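Local atomic coordinates of malate oxidoreductase (PDB entry 1VL6), a protein that probably catalyses the NAD-dependent oxidative decarboxylation of malate to pyruvate and carbon dioxide, as malic enzymes do. Residues G332-K335 with G336-K340; I275-P278 with E279-K282; L116-E120 with E121-I125. All blocks are in the same frame, centred on the assembly; numbering follows the deposited sequence.

How the interactions relate
From the N terminus, the chain first makes interaction 3 (116-125), where the loop leaving strand 110-115 turns into helix 121-130. Interaction 2 (275-282) follows in the NAD-binding region, at the turn from the loop after strand 266-269 into helix 278-281. Interaction 1 (332-340) comes last, within helix 330-340. Each joins two adjoining segments, so none closes a long loop, and the three follow in series, neither nesting nor crossing. Interactions 1 and 2 lie on opposite sides of the chain's centre, their centres 41 Å apart. Interaction 1 packs on the parallel sheet whose strand 110-115 leads into interaction 3, the centres of the two being 26 Å apart.

Interaction 1 of 3, residues G332-K335 with G336-K340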
ATOM      1  N   GLY A 332      -0.230 -19.312  10.366  1.00 61.73           N
ATOM      2  CA  GLY A 332       0.836 -20.236   9.965  1.00 60.52           C
ATOM      3  C   GLY A 332       0.289 -21.403   9.202  1.00 60.77           C
ATOM      4  O   GLY A 332       0.872 -21.821   8.219  1.00 61.71           O
ATOM      5  N   ILE A 333      -0.829 -21.940   9.665  1.00 60.34           N
ATOM      6  CA  ILE A 333      -1.415 -23.107   9.044  1.00 61.54           C
ATOM      7  C   ILE A 333      -1.797 -22.809   7.615  1.00 63.01           C
ATOM      8  O   ILE A 333      -1.481 -23.563   6.700  1.00 65.33           O
ATOM      9  CB  ILE A 333      -2.668 -23.497   9.769  1.00 61.80           C
ATOM     10  CG1 ILE A 333      -2.317 -24.036  11.170  1.00 60.86           C
ATOM     11  CG2 ILE A 333      -3.423 -24.514   8.911  1.00 63.13           C
ATOM     12  CD1 ILE A 333      -3.462 -24.723  11.906  1.00 57.29           C
HETATM   13  N   MSE A 334      -2.496 -21.701   7.428  1.00 62.52           N
HETATM   14  CA  MSE A 334      -2.976 -21.320   6.124  1.00 62.44           C
HETATM   15  C   MSE A 334      -1.842 -21.011   5.187  1.00 62.49           C
HETATM   16  O   MSE A 334      -1.887 -21.358   3.992  1.00 62.84           O
HETATM   17  CB  MSE A 334      -3.861 -20.102   6.254  1.00 63.56           C
HETATM   18  CG  MSE A 334      -4.869 -19.939   5.132  1.00 81.39           C
HETATM   19 SE   MSE A 334      -6.338 -21.307   5.173  1.00 91.09          SE
HETATM   20  CE  MSE A 334      -6.282 -21.620   3.420  1.00 72.86           C
ATOM     21  N   LYS A 335      -0.825 -20.344   5.698  1.00 61.82           N
ATOM     22  CA  LYS A 335       0.267 -20.016   4.875  1.00 62.13           C
ATOM     23  C   LYS A 335       1.003 -21.291   4.452  1.00 61.95           C
ATOM     24  O   LYS A 335       1.424 -21.450   3.329  1.00 61.86           O
ATOM     25  CB  LYS A 335       1.193 -19.080   5.618  1.00 66.51           C
ATOM     26  CG  LYS A 335       2.236 -18.421   4.696  1.00 63.42           C
ATOM     27  CD  LYS A 335       3.103 -17.518   5.557  1.00 74.35           C
ATOM     28  CE  LYS A 335       4.159 -16.750   4.725  1.00 80.29           C
ATOM     29  NZ  LYS A 335       5.408 -16.783   5.474  1.00 79.46           N
ATOM     30  N   GLY A 336       1.187 -22.201   5.368  1.00 62.12           N
ATOM     31  CA  GLY A 336       1.887 -23.425   5.029  1.00 63.10           C
ATOM     32  C   GLY A 336       1.120 -24.226   4.028  1.00 62.59           C
ATOM     33  O   GLY A 336       1.670 -24.643   2.999  1.00 64.50           O
ATOM     34  N   ALA A 337      -0.160 -24.373   4.303  1.00 61.17           N
ATOM     35  CA  ALA A 337      -1.030 -25.195   3.482  1.00 62.25           C
ATOM     36  C   ALA A 337      -1.169 -24.665   2.069  1.00 62.67           C
ATOM     37  O   ALA A 337      -1.179 -25.417   1.083  1.00 66.58           O
ATOM     38  CB  ALA A 337      -2.409 -25.275   4.129  1.00 64.14           C
ATOM     39  N   VAL A 338      -1.307 -23.366   1.953  1.00 61.23           N
ATOM     40  CA  VAL A 338      -1.523 -22.779   0.633  1.00 60.47           C
ATOM     41  C   VAL A 338      -0.280 -22.903  -0.229  1.00 61.62           C
ATOM     42  O   VAL A 338      -0.399 -23.099  -1.426  1.00 62.42           O
ATOM     43  CB  VAL A 338      -1.946 -21.316   0.764  1.00 58.19           C
ATOM     44  CG1 VAL A 338      -1.801 -20.599  -0.566  1.00 57.72           C
ATOM     45  CG2 VAL A 338      -3.350 -21.249   1.269  1.00 48.91           C
ATOM     46  N   GLU A 339       0.885 -22.821   0.397  1.00 61.97           N
ATOM     47  CA  GLU A 339       2.152 -22.977  -0.309  1.00 64.03           C
ATOM     48  C   GLU A 339       2.385 -24.428  -0.739  1.00 64.21           C
ATOM     49  O   GLU A 339       2.860 -24.674  -1.833  1.00 65.35           O
ATOM     50  CB  GLU A 339       3.258 -22.508   0.604  1.00 66.76           C
ATOM     51  CG  GLU A 339       4.584 -22.249  -0.045  1.00 75.61           C
ATOM     52  CD  GLU A 339       5.537 -21.672   0.980  1.00 86.89           C
ATOM     53  OE1 GLU A 339       5.329 -20.491   1.405  1.00 80.53           O
ATOM     54  OE2 GLU A 339       6.451 -22.427   1.382  1.00 84.56           O
ATOM     55  N   LYS A 340       2.040 -25.375   0.130  1.00 65.82           N
ATOM     56  CA  LYS A 340       2.112 -26.803  -0.162  1.00 66.28           C
ATOM     57  C   LYS A 340       1.087 -27.153  -1.237  1.00 66.15           C
ATOM     58  O   LYS A 340       1.212 -28.144  -1.958  1.00 66.76           O
ATOM     59  CB  LYS A 340       1.751 -27.572   1.103  1.00 66.82           C
ATOM     60  CG  LYS A 340       2.548 -28.836   1.404  1.00 74.05           C
ATOM     61  CD  LYS A 340       2.166 -29.373   2.818  1.00 70.06           C
ATOM     62  CE  LYS A 340       3.190 -30.328   3.384  1.00 73.73           C
ATOM     63  NZ  LYS A 340       3.122 -31.691   2.713  1.00 84.37           N
TER
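Ala337 N donates to Ile333 O at 2.9 Å, a nearly straight bond (162° at the hydrogen) joining one turn of the helix to the next. On either side of it the spacing repeats: Gly336 N reaches Gly332 O at 2.9 Å, and Val338 N reaches Met334 O at 2.9 Å. The fourth bond, Glu339 N to Lys335 O, is longer at 3.3 Å. Gly332 and Gly336, bonded to each other in this way, are both buried.

Among the side chains, the closest meeting is that of Met334 (a selenomethionine, with SE in place of sulphur) and Val338. Met334 sends CG anti to its backbone N (chi1 -156°), and bends at chi2 (70°) and again at chi3 bring the terminal CE to 3.7 Å from Val338 CG2. Long and flexible, this residue can fold along the buried side of the helix, where the stubby branches of Val338 fill the next turn. Ala337 meets Pro162 and Met348, where a small residue fits.

Lys335 and Glu339 occupy the more open side. Their charged ends do not pair, Lys335 NZ staying 5.5 Å from Glu339 OE1, but Tyr381 serves both, offering its ring to the lysine in a cation-pi contact and its hydroxyl to Glu339 OE2.

Met334 rests on Val72 and Phe164, and Val338 on Val72. The arrangement is that of an amphipathic alpha-helix with i to i+4 bonding, helix 330-340, whose apolar face covers the parallel sheet containing strands 71-76 and 163-165.

Interaction 2 of 3, residues I275-P278 with E279-K282; sequences ILKP and EWIK
Lys277 lies against the indole of Trp280 in a CH-pi contact. The indole has CG anti to its own carbonyl carbon (chi1 -57°), which folds the ring back beneath the preceding loop. Lys277 CB sits over the five-membered ring of Trp280, 3.8 Å from its centroid and 13° off the normal, while Lys277 N lies above the same plane toward the rim. A lysine suits the spot because its methylenes can lie on the aromatic face while the ammonium group runs on toward solvent.

Apolar contacts continue toward the six-membered ring. Leu276 CG meets Trp280 CE3 at 4.1 Å, the two side chains slanting across each other, and Leu276 CD2 reaches Ile281 CG1 at 4.0 Å, roughly at right angles.

The backbone bonds span three residues. Trp280 N donates to Lys277 O at 3.0 Å, and Ile281 N to Pro278 O at 3.0 Å; both bonds are well short of straight, as in a tight, weakly bonded helical turn. Pro278 has no N-H to offer, which costs nothing in the first turn of a helix.

One charged pair lies at the surface: Lys282 NZ forms a salt bridge with Glu279 OE2 at 2.7 Å, taken on the syn lone pair of that oxygen.

Around the turn, Trp280 packs on Leu257, Glu258 and Leu261 of helix 257-261, whereas Pro278 touches Leu304 and Ile281 touches Ala305, both of helix 302-307. The short helix 278-281 is thus wedged between two helices, on the connection from strand 266-269 to its parallel neighbour 289-292.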
ATOM      1  N   ILE A 275     -21.325 -21.236  34.266  1.00 59.73           N
ATOM      2  CA  ILE A 275     -22.024 -22.491  34.527  1.00 61.18           C
ATOM      3  C   ILE A 275     -21.289 -23.420  35.459  1.00 62.39           C
ATOM      4  O   ILE A 275     -21.893 -24.325  35.978  1.00 64.08           O
ATOM      5  CB  ILE A 275     -22.350 -23.273  33.239  1.00 62.51           C
ATOM      6  CG1 ILE A 275     -21.072 -23.592  32.464  1.00 60.66           C
ATOM      7  CG2 ILE A 275     -23.361 -22.530  32.406  1.00 59.59           C
ATOM      8  CD1 ILE A 275     -21.343 -24.410  31.261  1.00 69.68           C
ATOM      9  N   LEU A 276     -19.979 -23.249  35.614  1.00 63.71           N
ATOM     10  CA  LEU A 276     -19.190 -24.108  36.485  1.00 62.67           C
ATOM     11  C   LEU A 276     -19.091 -23.474  37.872  1.00 61.84           C
ATOM     12  O   LEU A 276     -18.436 -22.455  38.041  1.00 61.46           O
ATOM     13  CB  LEU A 276     -17.823 -24.313  35.846  1.00 61.59           C
ATOM     14  CG  LEU A 276     -17.042 -25.508  36.347  1.00 62.04           C
ATOM     15  CD1 LEU A 276     -15.918 -25.879  35.345  1.00 71.92           C
ATOM     16  CD2 LEU A 276     -16.489 -25.212  37.731  1.00 68.92           C
ATOM     17  N   LYS A 277     -19.777 -24.046  38.851  1.00 60.82           N
ATOM     18  CA  LYS A 277     -19.795 -23.451  40.203  1.00 60.22           C
ATOM     19  C   LYS A 277     -18.423 -23.656  40.885  1.00 60.86           C
ATOM     20  O   LYS A 277     -17.778 -24.714  40.754  1.00 60.57           O
ATOM     21  CB  LYS A 277     -20.949 -23.997  41.057  1.00 58.02           C
ATOM     22  CG  LYS A 277     -22.282 -23.542  40.534  1.00 61.66           C
ATOM     23  CD  LYS A 277     -23.475 -23.786  41.480  1.00 63.64           C
ATOM     24  CE  LYS A 277     -24.652 -22.853  41.119  1.00 69.97           C
ATOM     25  NZ  LYS A 277     -25.729 -22.758  42.159  1.00 75.58           N
ATOM     26  N   PRO A 278     -17.950 -22.643  41.610  1.00 61.10           N
ATOM     27  CA  PRO A 278     -16.612 -22.698  42.197  1.00 61.09           C
ATOM     28  C   PRO A 278     -16.420 -23.905  43.101  1.00 61.23           C
ATOM     29  O   PRO A 278     -15.405 -24.540  43.033  1.00 61.07           O
ATOM     30  CB  PRO A 278     -16.547 -21.420  43.023  1.00 60.81           C
ATOM     31  CG  PRO A 278     -17.944 -21.018  43.206  1.00 61.85           C
ATOM     32  CD  PRO A 278     -18.655 -21.415  41.976  1.00 60.06           C
ATOM     33  N   GLU A 279     -17.408 -24.245  43.928  1.00 61.63           N
ATOM     34  CA  GLU A 279     -17.234 -25.406  44.806  1.00 61.25           C
ATOM     35  C   GLU A 279     -16.996 -26.741  44.081  1.00 61.12           C
ATOM     36  O   GLU A 279     -16.361 -27.640  44.638  1.00 62.33           O
ATOM     37  CB  GLU A 279     -18.359 -25.490  45.805  1.00 55.75           C
ATOM     38  CG  GLU A 279     -18.265 -24.411  46.891  1.00 60.36           C
ATOM     39  CD  GLU A 279     -16.945 -24.470  47.711  1.00 63.84           C
ATOM     40  OE1 GLU A 279     -16.791 -25.322  48.607  1.00 57.74           O
ATOM     41  OE2 GLU A 279     -16.035 -23.640  47.473  1.00 56.29           O
ATOM     42  N   TRP A 280     -17.425 -26.851  42.822  1.00 60.29           N
ATOM     43  CA  TRP A 280     -17.129 -28.058  42.025  1.00 59.82           C
ATOM     44  C   TRP A 280     -15.634 -28.270  41.864  1.00 60.00           C
ATOM     45  O   TRP A 280     -15.149 -29.404  41.827  1.00 59.90           O
ATOM     46  CB  TRP A 280     -17.795 -28.032  40.633  1.00 55.81           C
ATOM     47  CG  TRP A 280     -19.299 -27.877  40.695  1.00 56.26           C
ATOM     48  CD1 TRP A 280     -20.079 -27.934  41.826  1.00 49.65           C
ATOM     49  CD2 TRP A 280     -20.205 -27.653  39.610  1.00 48.63           C
ATOM     50  NE1 TRP A 280     -21.402 -27.758  41.503  1.00 54.19           N
ATOM     51  CE2 TRP A 280     -21.511 -27.579  40.156  1.00 58.51           C
ATOM     52  CE3 TRP A 280     -20.057 -27.499  38.242  1.00 60.22           C
ATOM     53  CZ2 TRP A 280     -22.646 -27.369  39.381  1.00 52.59           C
ATOM     54  CZ3 TRP A 280     -21.195 -27.283  37.468  1.00 56.39           C
ATOM     55  CH2 TRP A 280     -22.466 -27.213  38.045  1.00 55.73           C
ATOM     56  N   ILE A 281     -14.892 -27.183  41.791  1.00 59.69           N
ATOM     57  CA  ILE A 281     -13.452 -27.286  41.591  1.00 61.00           C
ATOM     58  C   ILE A 281     -12.790 -28.098  42.675  1.00 63.23           C
ATOM     59  O   ILE A 281     -11.846 -28.830  42.411  1.00 63.55           O
ATOM     60  CB  ILE A 281     -12.814 -25.890  41.471  1.00 61.99           C
ATOM     61  CG1 ILE A 281     -13.278 -25.275  40.145  1.00 62.63           C
ATOM     62  CG2 ILE A 281     -11.261 -26.012  41.533  1.00 66.27           C
ATOM     63  CD1 ILE A 281     -12.576 -24.050  39.742  1.00 69.72           C
ATOM     64  N   LYS A 282     -13.314 -27.990  43.889  1.00 64.35           N
ATOM     65  CA  LYS A 282     -12.767 -28.698  45.010  1.00 63.31           C
ATOM     66  C   LYS A 282     -13.060 -30.191  44.932  1.00 65.79           C
ATOM     67  O   LYS A 282     -12.449 -30.947  45.652  1.00 67.85           O
ATOM     68  CB  LYS A 282     -13.318 -28.078  46.307  1.00 62.74           C
ATOM     69  CG  LYS A 282     -12.985 -26.587  46.401  1.00 62.74           C
ATOM     70  CD  LYS A 282     -13.057 -25.956  47.783  1.00 58.90           C
ATOM     71  CE  LYS A 282     -12.954 -24.385  47.664  1.00 55.61           C
ATOM     72  NZ  LYS A 282     -13.707 -23.704  48.775  1.00 54.96           N
TER

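Interaction 3 of 3, residues L116-E120 with E121-I125; sequences LSESE and EEKII
Glu118 carries CG anti to its backbone N (chi1 171°) and then bends at chi2 (61°), which folds its carboxylate against the flank of Lys123; Lys123 has CG anti to its carbonyl carbon and runs out extended, slanting across the glutamate. The methylenes of Lys123 do the touching: Lys123 CB lies 3.5 Å from Glu118 CG, and Lys123 CD lies 3.5 Å from Glu118 OE1. The charges are nearby but not paired, with Glu118 OE1 4.5 Å from Lys123 NZ.

The other carboxylate oxygen of Glu118 turns back to its own loop. Glu118 OE2 accepts Glu120 N at 3.0 Å through its anti lone pair, and Ser119 N more weakly, so one oxygen holds two successive amides. With an alanine in place of Glu118, the amide of Glu120 is likely to lose this acceptor, and the methylenes of Lys123 their support, leaving the lysine freer to swing.

Glu120 lies alongside Lys123, both pointing the same way, and makes a long salt bridge, Glu120 OE1 to Lys123 NZ at 3.6 Å. Its carbonyl starts the helix: Ile124 N donates to Glu120 O at 3.0 Å, nearly straight (169°). Ile124, apolar and branched, folds CG1 to 3.5 Å from Glu118 O, lining the underside of the loop.

Glutamates suit this end, where their negative charge is likely to be favoured by the helix dipole; Glu121 also forms a salt bridge with Arg150, and Glu122 with Arg154. Glu118 also packs on Ser130 of a neighbouring subunit.

This is the N-terminal end of helix 121-130, with Glu120 at the N-cap, in the beta-alpha-beta crossover from strand 110-115 to the parallel strand 137-140.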
ATOM      1  N   LEU A 116     -21.951 -15.180   2.119  1.00 62.78           N
ATOM      2  CA  LEU A 116     -22.956 -15.736   1.234  1.00 61.72           C
ATOM      3  C   LEU A 116     -24.342 -15.573   1.795  1.00 62.28           C
ATOM      4  O   LEU A 116     -24.549 -15.806   2.988  1.00 65.10           O
ATOM      5  CB  LEU A 116     -22.706 -17.224   1.062  1.00 61.10           C
ATOM      6  CG  LEU A 116     -21.292 -17.472   0.552  1.00 61.03           C
ATOM      7  CD1 LEU A 116     -20.983 -18.978   0.615  1.00 61.34           C
ATOM      8  CD2 LEU A 116     -21.123 -16.885  -0.858  1.00 61.33           C
ATOM      9  N   SER A 117     -25.300 -15.219   0.943  1.00 61.72           N
ATOM     10  CA  SER A 117     -26.700 -15.204   1.374  1.00 63.44           C
ATOM     11  C   SER A 117     -27.382 -16.547   1.155  1.00 63.77           C
ATOM     12  O   SER A 117     -28.545 -16.583   0.863  1.00 65.77           O
ATOM     13  CB  SER A 117     -27.506 -14.099   0.685  1.00 60.88           C
ATOM     14  OG  SER A 117     -27.286 -14.111  -0.720  1.00 64.77           O
ATOM     15  N   GLU A 118     -26.666 -17.650   1.316  1.00 63.91           N
ATOM     16  CA  GLU A 118     -27.243 -18.962   1.135  1.00 63.36           C
ATOM     17  C   GLU A 118     -26.783 -19.770   2.303  1.00 63.41           C
ATOM     18  O   GLU A 118     -25.617 -19.723   2.671  1.00 63.88           O
ATOM     19  CB  GLU A 118     -26.771 -19.595  -0.184  1.00 64.76           C
ATOM     20  CG  GLU A 118     -27.155 -21.071  -0.378  1.00 65.36           C
ATOM     21  CD  GLU A 118     -28.649 -21.282  -0.397  1.00 65.04           C
ATOM     22  OE1 GLU A 118     -29.284 -20.839  -1.376  1.00 74.30           O
ATOM     23  OE2 GLU A 118     -29.194 -21.868   0.576  1.00 70.85           O
ATOM     24  N   SER A 119     -27.689 -20.510   2.903  1.00 63.87           N
ATOM     25  CA  SER A 119     -27.322 -21.221   4.081  1.00 65.43           C
ATOM     26  C   SER A 119     -27.657 -22.735   4.099  1.00 64.68           C
ATOM     27  O   SER A 119     -27.232 -23.428   5.035  1.00 62.77           O
ATOM     28  CB  SER A 119     -27.869 -20.457   5.278  1.00 64.43           C
ATOM     29  OG  SER A 119     -29.249 -20.690   5.359  1.00 74.06           O
ATOM     30  N   GLU A 120     -28.337 -23.266   3.068  1.00 65.36           N
ATOM     31  CA  GLU A 120     -28.461 -24.737   2.930  1.00 66.19           C
ATOM     32  C   GLU A 120     -27.079 -25.309   2.670  1.00 65.17           C
ATOM     33  O   GLU A 120     -26.326 -24.763   1.867  1.00 64.39           O
ATOM     34  CB  GLU A 120     -29.368 -25.139   1.788  1.00 68.55           C
ATOM     35  CG  GLU A 120     -30.828 -25.223   2.175  1.00 80.01           C
ATOM     36  CD  GLU A 120     -31.722 -25.036   0.966  1.00 88.58           C
ATOM     37  OE1 GLU A 120     -31.956 -26.025   0.246  1.00 94.62           O
ATOM     38  OE2 GLU A 120     -32.157 -23.889   0.721  1.00 97.10           O
ATOM     39  N   GLU A 121     -26.745 -26.396   3.349  1.00 64.45           N
ATOM     40  CA  GLU A 121     -25.377 -26.922   3.278  1.00 64.91           C
ATOM     41  C   GLU A 121     -24.959 -27.354   1.849  1.00 63.33           C
ATOM     42  O   GLU A 121     -23.884 -26.989   1.404  1.00 64.27           O
ATOM     43  CB  GLU A 121     -25.116 -28.007   4.346  1.00 63.30           C
ATOM     44  CG  GLU A 121     -25.952 -29.263   4.154  1.00 69.38           C
ATOM     45  CD  GLU A 121     -25.954 -30.183   5.360  1.00 68.33           C
ATOM     46  OE1 GLU A 121     -26.638 -29.900   6.368  1.00 73.42           O
ATOM     47  OE2 GLU A 121     -25.277 -31.214   5.287  1.00 78.38           O
ATOM     48  N   GLU A 122     -25.794 -28.084   1.119  1.00 62.97           N
ATOM     49  CA  GLU A 122     -25.357 -28.566  -0.200  1.00 62.76           C
ATOM     50  C   GLU A 122     -25.093 -27.389  -1.111  1.00 62.42           C
ATOM     51  O   GLU A 122     -24.178 -27.417  -1.921  1.00 62.38           O
ATOM     52  CB  GLU A 122     -26.354 -29.509  -0.883  1.00 62.44           C
ATOM     53  CG  GLU A 122     -26.730 -30.768  -0.110  1.00 59.98           C
ATOM     54  CD  GLU A 122     -25.563 -31.718   0.147  1.00 69.35           C
ATOM     55  OE1 GLU A 122     -24.640 -31.895  -0.695  1.00 53.99           O
ATOM     56  OE2 GLU A 122     -25.588 -32.312   1.241  1.00 83.51           O
ATOM     57  N   LYS A 123     -25.893 -26.344  -0.961  1.00 63.42           N
ATOM     58  CA  LYS A 123     -25.733 -25.163  -1.776  1.00 62.97           C
ATOM     59  C   LYS A 123     -24.460 -24.392  -1.471  1.00 62.19           C
ATOM     60  O   LYS A 123     -23.717 -24.024  -2.405  1.00 62.36           O
ATOM     61  CB  LYS A 123     -26.981 -24.321  -1.657  1.00 64.73           C
ATOM     62  CG  LYS A 123     -28.151 -25.055  -2.329  1.00 62.26           C
ATOM     63  CD  LYS A 123     -29.378 -24.203  -2.469  1.00 67.44           C
ATOM     64  CE  LYS A 123     -30.587 -25.070  -2.813  1.00 67.31           C
ATOM     65  NZ  LYS A 123     -31.822 -24.262  -2.920  1.00 69.80           N
ATOM     66  N   ILE A 124     -24.156 -24.219  -0.180  1.00 60.67           N
ATOM     67  CA  ILE A 124     -22.883 -23.623   0.225  1.00 60.74           C
ATOM     68  C   ILE A 124     -21.753 -24.447  -0.411  1.00 61.79           C
ATOM     69  O   ILE A 124     -20.820 -23.903  -1.017  1.00 62.93           O
ATOM     70  CB  ILE A 124     -22.722 -23.632   1.800  1.00 61.89           C
ATOM     71  CG1 ILE A 124     -23.587 -22.584   2.469  1.00 60.86           C
ATOM     72  CG2 ILE A 124     -21.242 -23.436   2.257  1.00 58.58           C
ATOM     73  CD1 ILE A 124     -23.906 -22.922   3.860  1.00 61.61           C
ATOM     74  N   ILE A 125     -21.839 -25.766  -0.277  1.00 61.98           N
ATOM     75  CA  ILE A 125     -20.763 -26.639  -0.790  1.00 62.30           C
ATOM     76  C   ILE A 125     -20.515 -26.364  -2.284  1.00 61.26           C
ATOM     77  O   ILE A 125     -19.379 -26.137  -2.715  1.00 61.21           O
ATOM     78  CB  ILE A 125     -21.089 -28.135  -0.559  1.00 59.28           C
ATOM     79  CG1 ILE A 125     -20.990 -28.454   0.912  1.00 62.94           C
ATOM     80  CG2 ILE A 125     -20.113 -29.036  -1.298  1.00 57.60           C
ATOM     81  CD1 ILE A 125     -21.487 -29.808   1.252  1.00 64.85           C
TER